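PDB 2JEN: endo-beta-1,4-glucanase from Bacillus licheniformis, which hydrolyses internal beta-1,4-glucosidic linkages in the backbone of plant cell-wall glucans, xyloglucan among them. Local coordinates for residues A[200-205]-A[216-221]. The protein carries 1 engineered substitution. Numbering follows the deposited sequence. Where two conformers were deposited one is given.
Sequences FSFIRT and RDFTNY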
loop_
_atom_site.group_PDB
_atom_site.type_symbol
_atom_site.label_atom_id
_atom_site.label_comp_id
_atom_site.label_asym_id
_atom_site.label_seq_id
_atom_site.Cartn_x
_atom_site.Cartn_y
_atom_site.Cartn_z
ATOM N N PHE A 200 -8.841 -37.463 -4.112
ATOM C CA PHE A 200 -10.208 -37.840 -3.978
ATOM C C PHE A 200 -10.988 -36.629 -3.489
ATOM O O PHE A 200 -10.693 -36.127 -2.384
ATOM C CB PHE A 200 -10.375 -38.967 -2.961
ATOM C CG PHE A 200 -9.494 -40.161 -3.221
ATOM C CD1 PHE A 200 -9.875 -41.128 -4.118
ATOM C CD2 PHE A 200 -8.313 -40.332 -2.525
ATOM C CE1 PHE A 200 -9.058 -42.224 -4.335
ATOM C CE2 PHE A 200 -7.516 -41.441 -2.712
ATOM C CZ PHE A 200 -7.903 -42.408 -3.630
ATOM N N SER A 201 -11.892 -36.141 -4.313
ATOM C CA SER A 201 -12.648 -34.911 -3.987
ATOM C C SER A 201 -14.103 -35.225 -3.787
ATOM O O SER A 201 -14.707 -35.926 -4.590
ATOM C CB SER A 201 -12.516 -33.844 -5.081
ATOM O OG SER A 201 -11.140 -33.545 -5.334
ATOM N N PHE A 202 -14.655 -34.684 -2.718
ATOM C CA PHE A 202 -16.058 -34.765 -2.349
ATOM C C PHE A 202 -16.646 -33.357 -2.416
ATOM O O PHE A 202 -16.237 -32.496 -1.648
ATOM C CB PHE A 202 -16.186 -35.288 -0.914
ATOM C CG PHE A 202 -15.680 -36.679 -0.725
ATOM C CD1 PHE A 202 -14.318 -36.932 -0.572
ATOM C CD2 PHE A 202 -16.555 -37.774 -0.747
ATOM C CE1 PHE A 202 -13.835 -38.230 -0.438
ATOM C CE2 PHE A 202 -16.062 -39.066 -0.579
ATOM C CZ PHE A 202 -14.735 -39.313 -0.441
ATOM N N ILE A 203 -17.528 -33.120 -3.382
ATOM C CA ILE A 203 -18.093 -31.785 -3.609
ATOM C C ILE A 203 -19.542 -31.760 -3.186
ATOM O O ILE A 203 -20.381 -32.479 -3.741
ATOM C CB ILE A 203 -17.919 -31.305 -5.070
ATOM C CG1 ILE A 203 -16.429 -31.148 -5.368
ATOM C CG2 ILE A 203 -18.706 -29.964 -5.337
ATOM C CD1 ILE A 203 -16.108 -30.683 -6.749
ATOM N N ARG A 204 -19.861 -30.975 -2.188
ATOM C CA ARG A 204 -21.238 -30.979 -1.686
ATOM C C ARG A 204 -22.173 -30.609 -2.783
ATOM O O ARG A 204 -21.870 -29.766 -3.596
ATOM C CB ARG A 204 -21.386 -30.050 -0.469
ATOM C CG ARG A 204 -22.599 -30.394 0.385
ATOM C CD ARG A 204 -22.644 -29.479 1.603
ATOM N NE ARG A 204 -23.804 -29.764 2.473
ATOM C CZ ARG A 204 -25.001 -29.204 2.367
ATOM N NH1 ARG A 204 -25.302 -28.321 1.447
ATOM N NH2 ARG A 204 -25.960 -29.573 3.239
ATOM N N THR A 205 -23.361 -31.252 -2.852
ATOM C CA THR A 205 -24.232 -31.012 -4.009
ATOM C C THR A 205 -24.839 -29.626 -4.019
ATOM O O THR A 205 -25.222 -29.138 -5.092
ATOM C CB THR A 205 -25.349 -32.069 -4.117
ATOM O OG1 THR A 205 -26.067 -32.113 -2.890
ATOM C CG2 THR A 205 -24.747 -33.455 -4.385
ATOM N N ARG A 216 -13.043 -39.721 9.316
ATOM C CA ARG A 216 -13.052 -41.181 9.261
ATOM C C ARG A 216 -14.194 -41.719 8.418
ATOM O O ARG A 216 -14.074 -42.806 7.824
ATOM C CB ARG A 216 -13.116 -41.737 10.678
ATOM C CG ARG A 216 -12.861 -43.257 10.747
ATOM C CD ARG A 216 -12.974 -43.786 12.154
ATOM N NE ARG A 216 -14.366 -43.865 12.498
ATOM C CZ ARG A 216 -14.840 -44.330 13.655
ATOM N NH1 ARG A 216 -14.024 -44.695 14.620
ATOM N NH2 ARG A 216 -16.140 -44.360 13.850
ATOM N N ASP A 217 -15.317 -41.022 8.359
ATOM C CA ASP A 217 -16.407 -41.475 7.489
ATOM C C ASP A 217 -15.957 -41.486 6.022
ATOM O O ASP A 217 -16.388 -42.339 5.229
ATOM C CB ASP A 217 -17.615 -40.552 7.607
ATOM C CG ASP A 217 -18.275 -40.538 8.983
ATOM O OD1 ASP A 217 -18.018 -41.456 9.784
ATOM O OD2 ASP A 217 -19.138 -39.644 9.185
ATOM N N PHE A 218 -15.158 -40.497 5.633
ATOM C CA PHE A 218 -14.692 -40.364 4.257
ATOM C C PHE A 218 -13.568 -41.357 3.958
ATOM O O PHE A 218 -13.567 -42.014 2.893
ATOM C CB PHE A 218 -14.255 -38.908 4.003
ATOM C CG PHE A 218 -15.390 -37.954 4.084
ATOM C CD1 PHE A 218 -15.836 -37.496 5.315
ATOM C CD2 PHE A 218 -16.075 -37.540 2.932
ATOM C CE1 PHE A 218 -16.948 -36.655 5.401
ATOM C CE2 PHE A 218 -17.141 -36.714 3.012
ATOM C CZ PHE A 218 -17.586 -36.246 4.272
ATOM N N THR A 219 -12.614 -41.523 4.865
ATOM C CA THR A 219 -11.548 -42.497 4.635
ATOM C C THR A 219 -12.110 -43.935 4.666
ATOM O O THR A 219 -11.637 -44.770 3.913
ATOM C CB THR A 219 -10.384 -42.316 5.624
ATOM O OG1 THR A 219 -10.840 -42.423 6.991
ATOM C CG2 THR A 219 -9.712 -40.953 5.411
ATOM N N ASN A 220 -13.095 -44.207 5.525
ATOM C CA ASN A 220 -13.749 -45.542 5.491
ATOM C C ASN A 220 -14.446 -45.801 4.168
ATOM O O ASN A 220 -14.405 -46.921 3.644
ATOM C CB ASN A 220 -14.757 -45.674 6.625
ATOM C CG ASN A 220 -14.111 -46.046 7.945
ATOM O OD1 ASN A 220 -12.915 -46.399 8.016
ATOM N ND2 ASN A 220 -14.918 -45.975 9.013
ATOM N N TYR A 221 -15.101 -44.798 3.589
ATOM C CA TYR A 221 -15.698 -44.965 2.253
ATOM C C TYR A 221 -14.605 -45.300 1.265
ATOM O O TYR A 221 -14.728 -46.254 0.508
ATOM C CB TYR A 221 -16.504 -43.733 1.844
ATOM C CG TYR A 221 -16.777 -43.602 0.372
ATOM C CD1 TYR A 221 -17.845 -44.280 -0.222
ATOM C CD2 TYR A 221 -15.978 -42.823 -0.463
ATOM C CE1 TYR A 221 -18.141 -44.101 -1.579
ATOM C CE2 TYR A 221 -16.260 -42.644 -1.778
ATOM C CZ TYR A 221 -17.321 -43.298 -2.348
ATOM O OH TYR A 221 -17.552 -43.101 -3.675
#
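One phenylalanine ring, Phe-202, joins strand 195-204 to helix 215-225 without a single hydrogen bond crossing between them, meeting Phe-218 with its face and Tyr-221 at its edge. The Phe-218 pair is T-shaped: the planes stand at 86° and the ring centroids 5.0 Å apart, with CD2 of Phe-218 poised over the centre of the Phe-202 ring, 3.6 Å above its plane. At the far rim, CZ of Phe-202 lies 3.7 Å from CD2 of Tyr-221, the two ring planes at 71°, neither stacked nor edge-to-face. Tyr-221 reaches this rim because its CG is anti to the backbone N (chi1 161°), whereas CG of Phe-218, one helical turn earlier, lies anti to the carbonyl carbon. The Tyr-221 hydroxyl is hydrogen-bonded to Glu-173, and Trp-182 makes a further edge-to-face pair with Phe-218. With an alanine at Phe-202 the facing ring is gone, which would probably open a gap beside Tyr-221 and set the Phe-218 ring free to shift. Backbone hydrogen bonds from Phe-202 to Met-157 and Trp-159 tie it to strand 154-163. The aromatic cluster packs helix 215-225 on the sheet face away from the glycan pocket, within the beta-jelly-roll fold of family 12 glycoside hydrolases.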